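Local coordinates for protein luciferase-like monooxygenase (Streptomyces bottropensis, PDB 4US5) that probably acts as a flavin-dependent monooxygenase of the bacterial luciferase family, using molecular oxygen to oxidise an organic substrate, at residues L7-Q12 with I29-L34; Y40-V45 with S218-L223; F281-Y286 with D303-E308; G289-V294 with Y326-E331. One frame throughout, in Å; residues are numbered along the deposited sequence. Where two conformers were deposited one is given.

Contact 1: residues L7-Q12 with I29-L34; sequences LSVVEQ and IELARL. With NA (sodium ion), chain R; NA (sodium ion), chain L.
Val9 meets Leu31 where strand 6-11 of the TIM barrel is covered by helix 21-38, the first two elements of a beta-alpha-beta unit completed by strand 42-45. The packing is tight at one point: Val9 CG1 lies 3.9 Å from Leu31 CD2, and the two branches cross obliquely. Val9 CG1 stands anti to its own backbone N (chi1 -180°), which carries this methyl group to the helix. Around this point the interface is sparse, burying 102 Å² in all, with the nearest CA atoms, those of Val9 and Ala32, 8.0 Å apart. On the helix face turned from the strand, Glu30 and Arg33 are partly exposed. Toward its end the strand turns polar, and its bonds go to partners outside the two segments. Glu11 OE2, a loose 4.5 Å from Leu31 CD2, is hydrogen-bonded to Ser28, while OE1 pairs with Arg322. One sodium ion is shared by Ser24 O and Glu11 OE2, the latter at 2.8 Å. A second is held, together with Ser314, by Val10 O at 2.7 Å and Gln12 OE1 at 2.6 Å.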
loop_
_atom_site.group_PDB
_atom_site.type_symbol
_atom_site.label_atom_id
_atom_site.label_comp_id
_atom_site.label_asym_id
_atom_site.label_seq_id
_atom_site.Cartn_x
_atom_site.Cartn_y
_atom_site.Cartn_z
ATOM N N LEU B 7 -6.797 7.583 24.308
ATOM C CA LEU B 7 -5.414 7.492 23.827
ATOM C C LEU B 7 -5.346 6.781 22.495
ATOM O O LEU B 7 -6.079 5.821 22.252
ATOM C CB LEU B 7 -4.547 6.750 24.801
ATOM C CG LEU B 7 -4.400 7.313 26.212
ATOM C CD1 LEU B 7 -3.420 6.418 26.956
ATOM C CD2 LEU B 7 -3.923 8.760 26.174
ATOM N N SER B 8 -4.472 7.285 21.631
ATOM C CA SER B 8 -4.214 6.722 20.327
ATOM C C SER B 8 -2.688 6.733 20.098
ATOM O O SER B 8 -1.914 7.243 20.939
ATOM C CB SER B 8 -4.904 7.520 19.246
ATOM O OG SER B 8 -6.294 7.255 19.281
ATOM N N VAL B 9 -2.243 6.079 19.026
ATOM C CA VAL B 9 -0.797 5.936 18.736
ATOM C C VAL B 9 -0.526 6.569 17.370
ATOM O O VAL B 9 -1.299 6.380 16.448
ATOM C CB VAL B 9 -0.333 4.463 18.682
ATOM C CG1 VAL B 9 1.144 4.380 18.392
ATOM C CG2 VAL B 9 -0.694 3.707 19.950
ATOM N N VAL B 10 0.524 7.385 17.298
ATOM C CA VAL B 10 1.047 7.907 16.046
ATOM C C VAL B 10 2.461 7.383 15.921
ATOM O O VAL B 10 3.322 7.660 16.779
ATOM C CB VAL B 10 0.978 9.457 16.012
ATOM C CG1 VAL B 10 1.504 10.000 14.704
ATOM C CG2 VAL B 10 -0.463 9.927 16.232
ATOM N N GLU B 11 2.696 6.602 14.869
ATOM C CA GLU B 11 3.885 5.831 14.703
ATOM C C GLU B 11 4.669 6.326 13.480
ATOM O O GLU B 11 4.227 6.175 12.346
ATOM C CB GLU B 11 3.510 4.350 14.537
ATOM C CG GLU B 11 4.631 3.431 13.983
ATOM C CD GLU B 11 5.794 3.254 14.937
ATOM O OE1 GLU B 11 6.401 4.255 15.374
ATOM O OE2 GLU B 11 6.115 2.090 15.264
ATOM N N GLN B 12 5.840 6.900 13.724
ATOM C CA GLN B 12 6.738 7.283 12.636
ATOM C C GLN B 12 7.806 6.214 12.342
ATOM O O GLN B 12 8.540 6.310 11.372
ATOM C CB GLN B 12 7.346 8.651 12.932
ATOM C CG GLN B 12 8.511 8.660 13.883
ATOM C CD GLN B 12 8.163 8.460 15.348
ATOM O OE1 GLN B 12 7.194 7.784 15.712
ATOM N NE2 GLN B 12 9.038 8.942 16.202
ATOM N N ILE B 29 4.294 -3.218 14.196
ATOM C CA ILE B 29 3.241 -4.223 14.286
ATOM C C ILE B 29 2.989 -4.700 15.719
ATOM O O ILE B 29 1.835 -4.793 16.163
ATOM C CB ILE B 29 3.598 -5.428 13.373
ATOM C CG1 ILE B 29 3.626 -4.967 11.924
ATOM C CG2 ILE B 29 2.613 -6.566 13.553
ATOM C CD1 ILE B 29 4.287 -5.950 10.959
ATOM N N GLU B 30 4.072 -4.957 16.449
ATOM C CA GLU B 30 3.990 -5.347 17.833
ATOM C C GLU B 30 3.302 -4.277 18.697
ATOM O O GLU B 30 2.401 -4.575 19.520
ATOM C CB GLU B 30 5.380 -5.590 18.410
ATOM C CG GLU B 30 5.302 -6.281 19.764
ATOM C CD GLU B 30 6.651 -6.669 20.355
ATOM O OE1 GLU B 30 7.716 -6.203 19.846
ATOM O OE2 GLU B 30 6.622 -7.432 21.375
ATOM N N LEU B 31 3.653 -3.037 18.459
ATOM C CA LEU B 31 3.027 -1.929 19.193
ATOM C C LEU B 31 1.561 -1.809 18.851
ATOM O O LEU B 31 0.723 -1.585 19.735
ATOM C CB LEU B 31 3.764 -0.627 18.951
ATOM C CG LEU B 31 3.179 0.602 19.618
ATOM C CD1 LEU B 31 3.141 0.456 21.130
ATOM C CD2 LEU B 31 3.974 1.843 19.209
ATOM N N ALA B 32 1.209 -1.975 17.580
ATOM C CA ALA B 32 -0.181 -1.912 17.176
ATOM C C ALA B 32 -1.041 -3.029 17.809
ATOM O O ALA B 32 -2.143 -2.782 18.222
ATOM C CB ALA B 32 -0.299 -1.977 15.670
ATOM N N ARG B 33 -0.508 -4.244 17.857
ATOM C CA ARG B 33 -1.207 -5.353 18.520
ATOM C C ARG B 33 -1.426 -5.040 20.013
ATOM O O ARG B 33 -2.528 -5.219 20.546
ATOM C CB ARG B 33 -0.417 -6.641 18.376
ATOM C CG ARG B 33 -0.404 -7.249 16.982
ATOM C CD ARG B 33 0.375 -8.565 17.126
ATOM N NE ARG B 33 0.677 -9.256 15.892
ATOM C CZ ARG B 33 1.904 -9.478 15.446
ATOM N NH1 ARG B 33 2.960 -9.017 16.112
ATOM N NH2 ARG B 33 2.068 -10.142 14.314
ATOM N N LEU B 34 -0.405 -4.490 20.654
ATOM C CA LEU B 34 -0.535 -4.074 22.069
ATOM C C LEU B 34 -1.587 -3.002 22.232
ATOM O O LEU B 34 -2.481 -3.107 23.091
ATOM C CB LEU B 34 0.796 -3.632 22.623
ATOM C CG LEU B 34 0.777 -3.168 24.090
ATOM C CD1 LEU B 34 0.360 -4.335 25.017
ATOM C CD2 LEU B 34 2.114 -2.657 24.495
HETATM NA NA NA R . 5.746 7.042 17.713
HETATM NA NA NA L . 8.728 1.104 15.064
HETATM O O HOH W 1 11.261 1.799 16.326
#

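Contact 2: residues Y40-V45 with S218-L223; sequences YERFWV and SPRPIL. With EPE (4-(2-hydroxyethyl)-1-piperazine ethanesulfonic acid), chain S.
The Arg42 guanidinium turns its edge to the sulfonate of a bound HEPES molecule, probably from the crystallisation liquor, while Ile222 CD1 approaches obliquely, 3.8 Å from Arg42 NE. Arg42 CD lies over one face of the Trp44 indole, 3.1 Å above its plane and offset toward the rim. Ile222 CD1 also reaches Trp44 CH2 at 4.1 Å. The Arg220 guanidinium likewise presents its edge to the anion. Arg42 NH1 donates to O2S of the HEPES sulfonate (2.9 Å, 152°) and Arg220 NH1 to its O1S (3.0 Å, 161°); O3S receives NH2 of both arginines. Strands 42-45 and 221-229 are not neighbours in the TIM barrel, so these side chains meet across its interior, at the N-terminal end of the strands. Glu309 and Asp106 pair with Arg42, and Glu308 pairs with Arg220. With a leucine in place of Arg42 the sulfonate would probably lose two of its bonds, and Asp106 and Glu309 their shared cationic mate. The indole NE1 of Trp44 donates to Asp106.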
loop_
_atom_site.group_PDB
_atom_site.type_symbol
_atom_site.label_atom_id
_atom_site.label_comp_id
_atom_site.label_asym_id
_atom_site.label_seq_id
_atom_site.Cartn_x
_atom_site.Cartn_y
_atom_site.Cartn_z
ATOM N N TYR B 40 -6.472 1.383 22.950
ATOM C CA TYR B 40 -6.233 2.625 22.194
ATOM C C TYR B 40 -7.269 2.766 21.074
ATOM O O TYR B 40 -7.743 1.766 20.510
ATOM C CB TYR B 40 -4.778 2.660 21.667
ATOM C CG TYR B 40 -3.727 2.956 22.725
ATOM C CD1 TYR B 40 -3.345 2.015 23.648
ATOM C CD2 TYR B 40 -3.050 4.180 22.730
ATOM C CE1 TYR B 40 -2.367 2.299 24.605
ATOM C CE2 TYR B 40 -2.077 4.484 23.667
ATOM C CZ TYR B 40 -1.740 3.554 24.609
ATOM O OH TYR B 40 -0.795 3.821 25.548
ATOM N N GLU B 41 -7.619 3.995 20.737
ATOM C CA GLU B 41 -8.672 4.278 19.756
ATOM C C GLU B 41 -8.249 4.043 18.313
ATOM O O GLU B 41 -8.996 3.438 17.541
ATOM C CB GLU B 41 -9.174 5.726 19.848
ATOM C CG GLU B 41 -9.703 6.115 21.188
ATOM C CD GLU B 41 -10.922 5.331 21.615
ATOM O OE1 GLU B 41 -11.774 5.004 20.726
ATOM O OE2 GLU B 41 -10.957 4.987 22.822
ATOM N N ARG B 42 -7.073 4.574 17.942
ATOM C CA ARG B 42 -6.553 4.481 16.570
ATOM C C ARG B 42 -5.038 4.384 16.573
ATOM O O ARG B 42 -4.370 4.796 17.525
ATOM C CB ARG B 42 -7.015 5.640 15.680
ATOM C CG ARG B 42 -6.417 7.018 16.001
ATOM C CD ARG B 42 -7.244 8.157 15.422
ATOM N NE ARG B 42 -8.499 8.377 16.154
ATOM C CZ ARG B 42 -9.724 8.348 15.613
ATOM N NH1 ARG B 42 -9.918 8.042 14.330
ATOM N NH2 ARG B 42 -10.777 8.613 16.371
ATOM N N PHE B 43 -4.512 3.857 15.483
ATOM C CA PHE B 43 -3.084 3.687 15.292
ATOM C C PHE B 43 -2.786 4.331 13.941
ATOM O O PHE B 43 -3.251 3.849 12.899
ATOM C CB PHE B 43 -2.740 2.207 15.266
ATOM C CG PHE B 43 -1.241 1.928 15.260
ATOM C CD1 PHE B 43 -0.510 1.994 14.079
ATOM C CD2 PHE B 43 -0.578 1.637 16.425
ATOM C CE1 PHE B 43 0.837 1.760 14.079
ATOM C CE2 PHE B 43 0.768 1.383 16.424
ATOM C CZ PHE B 43 1.475 1.437 15.245
ATOM N N TRP B 44 -2.043 5.428 13.958
ATOM C CA TRP B 44 -1.689 6.100 12.743
ATOM C C TRP B 44 -0.245 5.874 12.379
ATOM O O TRP B 44 0.626 5.842 13.253
ATOM C CB TRP B 44 -1.935 7.598 12.901
ATOM C CG TRP B 44 -3.339 8.016 12.781
ATOM C CD1 TRP B 44 -4.421 7.231 12.497
ATOM C CD2 TRP B 44 -3.842 9.327 12.991
ATOM N NE1 TRP B 44 -5.556 7.985 12.470
ATOM C CE2 TRP B 44 -5.234 9.290 12.746
ATOM C CE3 TRP B 44 -3.246 10.549 13.324
ATOM C CZ2 TRP B 44 -6.054 10.394 12.894
ATOM C CZ3 TRP B 44 -4.068 11.667 13.451
ATOM C CH2 TRP B 44 -5.442 11.589 13.205
ATOM N N VAL B 45 0.023 5.800 11.086
ATOM C CA VAL B 45 1.378 5.643 10.566
ATOM C C VAL B 45 1.742 6.923 9.788
ATOM O O VAL B 45 1.000 7.315 8.871
ATOM C CB VAL B 45 1.485 4.428 9.642
ATOM C CG1 VAL B 45 2.923 4.242 9.118
ATOM C CG2 VAL B 45 1.032 3.170 10.359
ATOM N N SER B 218 -19.670 18.682 14.667
ATOM C CA SER B 218 -18.965 19.422 15.730
ATOM C C SER B 218 -17.429 19.217 15.605
ATOM O O SER B 218 -16.982 18.259 14.935
ATOM C CB SER B 218 -19.480 18.957 17.087
ATOM O OG SER B 218 -19.394 17.557 17.183
ATOM N N PRO B 219 -16.627 20.113 16.206
ATOM C CA PRO B 219 -15.168 19.947 16.156
ATOM C C PRO B 219 -14.754 18.586 16.692
ATOM O O PRO B 219 -15.359 18.076 17.627
ATOM C CB PRO B 219 -14.649 21.072 17.061
ATOM C CG PRO B 219 -15.765 22.073 17.117
ATOM C CD PRO B 219 -17.023 21.285 17.009
ATOM N N ARG B 220 -13.741 17.982 16.077
ATOM C CA ARG B 220 -13.212 16.712 16.539
ATOM C C ARG B 220 -11.682 16.852 16.665
ATOM O O ARG B 220 -10.964 16.527 15.753
ATOM C CB ARG B 220 -13.573 15.612 15.547
ATOM C CG ARG B 220 -15.077 15.405 15.381
ATOM C CD ARG B 220 -15.684 14.476 16.440
ATOM N NE ARG B 220 -14.779 13.382 16.797
ATOM C CZ ARG B 220 -14.545 12.319 16.027
ATOM N NH1 ARG B 220 -15.132 12.201 14.843
ATOM N NH2 ARG B 220 -13.707 11.366 16.442
ATOM N N PRO B 221 -11.212 17.408 17.787
ATOM C CA PRO B 221 -9.800 17.674 17.960
ATOM C C PRO B 221 -9.032 16.517 18.619
ATOM O O PRO B 221 -9.465 15.968 19.644
ATOM C CB PRO B 221 -9.787 18.940 18.857
ATOM C CG PRO B 221 -11.203 19.183 19.292
ATOM C CD PRO B 221 -12.003 17.990 18.889
ATOM N N ILE B 222 -7.868 16.217 18.056
ATOM C CA ILE B 222 -6.884 15.335 18.656
ATOM C C ILE B 222 -5.623 16.164 18.904
ATOM O O ILE B 222 -5.243 16.986 18.062
ATOM C CB ILE B 222 -6.537 14.170 17.675
ATOM C CG1 ILE B 222 -7.694 13.180 17.657
ATOM C CG2 ILE B 222 -5.238 13.485 18.061
ATOM C CD1 ILE B 222 -7.467 11.979 16.751
ATOM N N LEU B 223 -4.953 15.917 20.017
ATOM C CA LEU B 223 -3.662 16.501 20.278
ATOM C C LEU B 223 -2.561 15.433 20.162
ATOM O O LEU B 223 -2.595 14.448 20.896
ATOM C CB LEU B 223 -3.659 17.075 21.683
ATOM C CG LEU B 223 -2.552 18.033 22.070
ATOM C CD1 LEU B 223 -2.571 19.269 21.191
ATOM C CD2 LEU B 223 -2.699 18.400 23.534
HETATM N N1 EPE S . -16.383 6.955 11.456
HETATM C C2 EPE S . -16.951 6.866 10.100
HETATM C C3 EPE S . -18.446 6.543 10.183
HETATM N N4 EPE S . -18.560 5.285 10.932
HETATM C C5 EPE S . -17.563 4.900 11.945
HETATM C C6 EPE S . -16.920 6.145 12.548
HETATM C C7 EPE S . -19.685 4.359 10.688
HETATM C C8 EPE S . -20.960 5.142 10.430
HETATM O O8 EPE S . -21.043 5.407 9.031
HETATM C C9 EPE S . -15.223 7.865 11.628
HETATM C C10 EPE S . -14.643 7.692 13.007
HETATM S S EPE S . -13.532 8.890 13.370
HETATM O O1S EPE S . -14.092 10.190 12.934
HETATM O O2S EPE S . -12.175 8.589 12.653
HETATM O O3S EPE S . -13.472 8.867 14.844
#

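Contact 3: residues F281-Y286 with D303-E308; sequences FEWPRY and DATGAE
Trp283 reaches from the loop before strand 286-289 to Ala304 and Thr305 in the last turn of helix 291-305, one of the outer helices of the TIM barrel. The contact is apolar. Ala304 CB sits at the edge of the indole, near its plane, 3.6 Å from Trp283 CZ2 and 3.8 Å from Trp283 CH2. Thr305 CG2 comes obliquely to the same six-membered ring, 4.0 Å from Trp283 CH2, and the threonine and tryptophan side chains run past one another, pointing opposite ways. With CG anti to the carbonyl carbon (chi1 -61°), the indole extends toward helix 291-305 and meets it with its six-membered ring. One face of the indole carries Glu282 CD, 3.8 Å above the plane and offset toward the rim. Thr199 and Arg200 of helix 199-209, together with Gln297 and Met301, also touch Trp283, which is buried between two helices. Cutting Trp283 back to an alanine is likely to open a gap between the loop and the helix end, with Ala304 CB and Thr305 CG2 losing the indole that packs against them.

The polar interactions belong to the helix end. Thr305 OG1 is hydrogen-bonded to Met301 O, one turn back. Gly306, with phi 72°, is the first residue to leave helical geometry, and beyond it Ala307 N makes a weak hydrogen bond to Thr305 OG1, 3.4 Å long and bent to 139°.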
loop_
_atom_site.group_PDB
_atom_site.type_symbol
_atom_site.label_atom_id
_atom_site.label_comp_id
_atom_site.label_asym_id
_atom_site.label_seq_id
_atom_site.Cartn_x
_atom_site.Cartn_y
_atom_site.Cartn_z
ATOM N N PHE B 281 7.983 26.842 26.632
ATOM C CA PHE B 281 6.638 27.039 26.142
ATOM C C PHE B 281 5.696 26.893 27.329
ATOM O O PHE B 281 6.096 26.501 28.414
ATOM C CB PHE B 281 6.307 25.994 25.063
ATOM C CG PHE B 281 7.353 25.887 23.985
ATOM C CD1 PHE B 281 7.464 26.871 23.012
ATOM C CD2 PHE B 281 8.285 24.845 23.999
ATOM C CE1 PHE B 281 8.440 26.806 22.038
ATOM C CE2 PHE B 281 9.248 24.764 23.007
ATOM C CZ PHE B 281 9.319 25.737 22.017
ATOM N N GLU B 282 4.425 27.141 27.096
ATOM C CA GLU B 282 3.441 26.922 28.136
ATOM C C GLU B 282 3.520 25.467 28.645
ATOM O O GLU B 282 3.540 25.206 29.850
ATOM C CB GLU B 282 2.048 27.235 27.622
ATOM C CG GLU B 282 0.993 26.935 28.678
ATOM C CD GLU B 282 -0.407 27.298 28.277
ATOM O OE1 GLU B 282 -0.667 27.566 27.077
ATOM O OE2 GLU B 282 -1.250 27.251 29.178
ATOM N N TRP B 283 3.534 24.521 27.710
ATOM C CA TRP B 283 3.604 23.117 28.027
ATOM C C TRP B 283 4.905 22.548 27.487
ATOM O O TRP B 283 5.379 22.983 26.439
ATOM C CB TRP B 283 2.412 22.366 27.432
ATOM C CG TRP B 283 1.098 22.835 27.945
ATOM C CD1 TRP B 283 0.719 22.936 29.245
ATOM C CD2 TRP B 283 -0.023 23.235 27.165
ATOM N NE1 TRP B 283 -0.556 23.380 29.339
ATOM C CE2 TRP B 283 -1.051 23.563 28.068
ATOM C CE3 TRP B 283 -0.278 23.334 25.796
ATOM C CZ2 TRP B 283 -2.312 23.995 27.643
ATOM C CZ3 TRP B 283 -1.544 23.729 25.388
ATOM C CH2 TRP B 283 -2.531 24.065 26.313
ATOM N N PRO B 284 5.454 21.516 28.157
ATOM C CA PRO B 284 6.720 20.977 27.638
ATOM C C PRO B 284 6.531 20.433 26.216
ATOM O O PRO B 284 5.503 19.817 25.931
ATOM C CB PRO B 284 7.070 19.855 28.629
ATOM C CG PRO B 284 5.836 19.585 29.412
ATOM C CD PRO B 284 4.954 20.785 29.326
ATOM N N ARG B 285 7.530 20.591 25.367
ATOM C CA ARG B 285 7.438 20.067 24.016
ATOM C C ARG B 285 7.202 18.540 24.034
ATOM O O ARG B 285 6.352 18.007 23.297
ATOM C CB ARG B 285 8.700 20.357 23.227
ATOM C CG ARG B 285 8.595 19.882 21.774
ATOM C CD ARG B 285 9.913 19.886 21.070
ATOM N NE ARG B 285 10.355 21.254 20.776
ATOM C CZ ARG B 285 9.960 21.958 19.726
ATOM N NH1 ARG B 285 9.095 21.470 18.874
ATOM N NH2 ARG B 285 10.414 23.179 19.557
ATOM N N TYR B 286 7.988 17.866 24.856
ATOM C CA TYR B 286 7.900 16.432 25.045
ATOM C C TYR B 286 7.552 16.175 26.509
ATOM O O TYR B 286 8.158 16.753 27.425
ATOM C CB TYR B 286 9.246 15.773 24.725
ATOM C CG TYR B 286 9.778 16.062 23.343
ATOM C CD1 TYR B 286 8.939 16.203 22.252
ATOM C CD2 TYR B 286 11.149 16.165 23.123
ATOM C CE1 TYR B 286 9.447 16.427 20.989
ATOM C CE2 TYR B 286 11.663 16.391 21.852
ATOM C CZ TYR B 286 10.818 16.537 20.803
ATOM O OH TYR B 286 11.294 16.759 19.551
ATOM N N ASP B 303 -7.717 19.259 28.585
ATOM C CA ASP B 303 -8.789 20.132 29.065
ATOM C C ASP B 303 -8.709 21.469 28.364
ATOM O O ASP B 303 -9.718 22.002 27.903
ATOM C CB ASP B 303 -8.684 20.358 30.579
ATOM C CG ASP B 303 -9.086 19.161 31.382
ATOM O OD1 ASP B 303 -9.719 18.245 30.850
ATOM O OD2 ASP B 303 -8.745 19.108 32.580
ATOM N N ALA B 304 -7.492 22.022 28.286
ATOM C CA ALA B 304 -7.302 23.339 27.708
ATOM C C ALA B 304 -7.610 23.407 26.218
ATOM O O ALA B 304 -8.099 24.420 25.731
ATOM C CB ALA B 304 -5.897 23.838 27.979
ATOM N N THR B 305 -7.287 22.324 25.491
ATOM C CA THR B 305 -7.405 22.320 24.060
ATOM C C THR B 305 -8.712 21.729 23.555
ATOM O O THR B 305 -8.994 21.817 22.373
ATOM C CB THR B 305 -6.243 21.525 23.436
ATOM O OG1 THR B 305 -6.229 20.196 23.986
ATOM C CG2 THR B 305 -4.899 22.233 23.732
ATOM N N GLY B 306 -9.481 21.102 24.440
ATOM C CA GLY B 306 -10.688 20.392 24.056
ATOM C C GLY B 306 -10.395 19.097 23.323
ATOM O O GLY B 306 -11.261 18.568 22.655
ATOM N N ALA B 307 -9.191 18.561 23.493
ATOM C CA ALA B 307 -8.805 17.332 22.800
ATOM C C ALA B 307 -9.624 16.143 23.339
ATOM O O ALA B 307 -9.746 15.975 24.535
ATOM C CB ALA B 307 -7.329 17.073 22.969
ATOM N N GLU B 308 -10.188 15.368 22.423
ATOM C CA GLU B 308 -10.919 14.151 22.731
ATOM C C GLU B 308 -9.969 12.945 22.921
ATOM O O GLU B 308 -10.271 11.995 23.661
ATOM C CB GLU B 308 -11.870 13.842 21.567
ATOM C CG GLU B 308 -12.876 14.948 21.259
ATOM C CD GLU B 308 -13.721 14.648 20.030
ATOM O OE1 GLU B 308 -13.434 13.657 19.324
ATOM O OE2 GLU B 308 -14.678 15.401 19.771
#

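Contact 4: residues G289-V294 with Y326-E331; sequences GSPDRV and YRLLAE
Val294 and Leu329 cross at about a right angle, and their methyl groups touch: Val294 CG2 is 3.7 Å from Leu329 CD2. Each is positioned by its first torsion. Val294 CG2 occupies the place between the backbone N and the carbonyl carbon, with CG1 beside the N (chi1 -47°), whereas Leu329 has CG anti to its carbonyl carbon (chi1 -75°). Leu329 sets off to one side of helix 291-305, and only its end closes the distance. A looser second point of contact joins the edge of a proline ring to a side-chain root, Pro291 CG lying 4.3 Å from Leu328 CB. The backbones come closest here, with the CA atoms of Pro291 and Leu328 6.3 Å apart.

These two helices, 291-305 and 319-332, are consecutive in the outer layer of the TIM barrel, and both pack on strand 221-229: Pro291, Val294 and Leu328 touch Cys229, and Leu329 touches Val227. The first turn of helix 291-305 is closed by Ser290 as N-cap, whose OG accepts from Arg293 N (3.3 Å, 158°). Ser290 O receives Val294 N at 2.9 Å in the same turn. Asp233 OD1 takes both Ser290 N and Arg293 NE, tying this helix start to the chain beyond strand 221-229.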
loop_
_atom_site.group_PDB
_atom_site.type_symbol
_atom_site.label_atom_id
_atom_site.label_comp_id
_atom_site.label_asym_id
_atom_site.label_seq_id
_atom_site.Cartn_x
_atom_site.Cartn_y
_atom_site.Cartn_z
ATOM N N GLY B 289 7.841 11.538 32.310
ATOM C CA GLY B 289 7.755 11.264 33.742
ATOM C C GLY B 289 7.100 9.971 34.131
ATOM O O GLY B 289 6.831 9.090 33.288
ATOM N N SER B 290 6.800 9.876 35.433
ATOM C CA SER B 290 6.028 8.792 35.983
ATOM C C SER B 290 4.612 8.813 35.443
ATOM O O SER B 290 4.176 9.819 34.877
ATOM C CB SER B 290 5.985 8.936 37.515
ATOM O OG SER B 290 5.231 10.081 37.835
ATOM N N PRO B 291 3.862 7.695 35.600
ATOM C CA PRO B 291 2.504 7.680 35.124
ATOM C C PRO B 291 1.647 8.817 35.673
ATOM O O PRO B 291 0.932 9.477 34.905
ATOM C CB PRO B 291 1.971 6.317 35.609
ATOM C CG PRO B 291 3.175 5.475 35.728
ATOM C CD PRO B 291 4.239 6.406 36.215
ATOM N N ASP B 292 1.704 9.049 36.981
ATOM C CA ASP B 292 0.915 10.143 37.577
ATOM C C ASP B 292 1.311 11.486 37.007
ATOM O O ASP B 292 0.459 12.300 36.704
ATOM C CB ASP B 292 1.073 10.174 39.104
ATOM C CG ASP B 292 0.259 9.108 39.799
ATOM O OD1 ASP B 292 -0.514 8.371 39.118
ATOM O OD2 ASP B 292 0.449 8.958 41.026
ATOM N N ARG B 293 2.595 11.731 36.860
ATOM C CA ARG B 293 3.058 13.044 36.386
ATOM C C ARG B 293 2.600 13.283 34.942
ATOM O O ARG B 293 2.071 14.345 34.626
ATOM C CB ARG B 293 4.580 13.191 36.469
ATOM C CG ARG B 293 5.068 14.549 35.970
ATOM C CD ARG B 293 6.578 14.674 35.813
ATOM N NE ARG B 293 7.246 14.473 37.078
ATOM C CZ ARG B 293 7.301 15.378 38.057
ATOM N NH1 ARG B 293 6.721 16.576 37.921
ATOM N NH2 ARG B 293 7.940 15.080 39.191
ATOM N N VAL B 294 2.815 12.292 34.078
ATOM C CA VAL B 294 2.422 12.462 32.675
ATOM C C VAL B 294 0.901 12.546 32.562
ATOM O O VAL B 294 0.404 13.358 31.824
ATOM C CB VAL B 294 3.070 11.451 31.680
ATOM C CG1 VAL B 294 4.570 11.347 31.934
ATOM C CG2 VAL B 294 2.435 10.102 31.799
ATOM N N TYR B 326 3.737 2.729 26.703
ATOM C CA TYR B 326 2.383 2.668 26.272
ATOM C C TYR B 326 1.466 1.874 27.209
ATOM O O TYR B 326 0.291 2.186 27.325
ATOM C CB TYR B 326 2.290 2.143 24.797
ATOM C CG TYR B 326 2.707 3.167 23.782
ATOM C CD1 TYR B 326 4.021 3.282 23.386
ATOM C CD2 TYR B 326 1.774 4.025 23.185
ATOM C CE1 TYR B 326 4.424 4.235 22.444
ATOM C CE2 TYR B 326 2.179 4.983 22.249
ATOM C CZ TYR B 326 3.501 5.080 21.891
ATOM O OH TYR B 326 3.893 6.006 20.900
ATOM N N ARG B 327 2.000 0.808 27.824
ATOM C CA ARG B 327 1.265 0.034 28.827
ATOM C C ARG B 327 0.931 0.889 30.047
ATOM O O ARG B 327 -0.190 0.910 30.506
ATOM C CB ARG B 327 2.106 -1.141 29.309
ATOM C CG ARG B 327 2.042 -2.331 28.426
ATOM C CD ARG B 327 2.318 -3.597 29.252
ATOM N NE ARG B 327 2.705 -4.684 28.398
ATOM C CZ ARG B 327 1.845 -5.563 27.896
ATOM N NH1 ARG B 327 0.551 -5.474 28.189
ATOM N NH2 ARG B 327 2.284 -6.538 27.095
ATOM N N LEU B 328 1.913 1.610 30.528
ATOM C CA LEU B 328 1.726 2.472 31.721
ATOM C C LEU B 328 0.741 3.586 31.448
ATOM O O LEU B 328 -0.115 3.905 32.292
ATOM C CB LEU B 328 3.057 3.053 32.177
ATOM C CG LEU B 328 4.070 2.097 32.754
ATOM C CD1 LEU B 328 5.405 2.796 32.896
ATOM C CD2 LEU B 328 3.599 1.507 34.100
ATOM N N LEU B 329 0.769 4.137 30.225
ATOM C CA LEU B 329 -0.197 5.159 29.850
ATOM C C LEU B 329 -1.646 4.642 29.791
ATOM O O LEU B 329 -2.574 5.323 30.224
ATOM C CB LEU B 329 0.165 5.798 28.486
ATOM C CG LEU B 329 1.314 6.770 28.459
ATOM C CD1 LEU B 329 1.723 7.076 27.005
ATOM C CD2 LEU B 329 0.906 8.038 29.194
ATOM N N ALA B 330 -1.842 3.468 29.212
ATOM C CA ALA B 330 -3.149 2.887 29.157
ATOM C C ALA B 330 -3.728 2.743 30.579
ATOM O O ALA B 330 -4.921 2.970 30.791
ATOM C CB ALA B 330 -3.108 1.528 28.487
ATOM N N GLU B 331 -2.907 2.282 31.494
ATOM C CA GLU B 331 -3.330 2.081 32.918
ATOM C C GLU B 331 -3.620 3.461 33.568
ATOM O O GLU B 331 -4.664 3.668 34.167
ATOM C CB GLU B 331 -2.221 1.356 33.674
ATOM C CG GLU B 331 -2.506 1.075 35.153
ATOM C CD GLU B 331 -1.297 0.472 35.904
ATOM O OE1 GLU B 331 -0.128 0.608 35.450
ATOM O OE2 GLU B 331 -1.523 -0.129 36.980
#

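All four contacts belong to one TIM barrel. Along the chain, contacts 1, 2 and 3 close one after another, while contacts 3 and 4 alternate their segments because both use helix 291-305, contact 4 near its start and contact 3 at its end, about 16 Å apart between centres. Contacts 1 and 2, about 13 Å apart, share the sheet through neighbouring strands 6-11 and 42-45. Arg220 NE and Glu308 OE1 form a salt bridge (2.9 Å) between contacts 2 and 3. A probable hydrogen bond joins Tyr40 OH to Tyr326 O (2.6 Å), connecting contacts 2 and 4. Contacts 1 and 4, about 15 Å apart, meet where Leu31 and Val9 touch Tyr326, bringing helix 21-38 against the last helix, 319-332, near the seam where strands 6-11 and 309-313 pair.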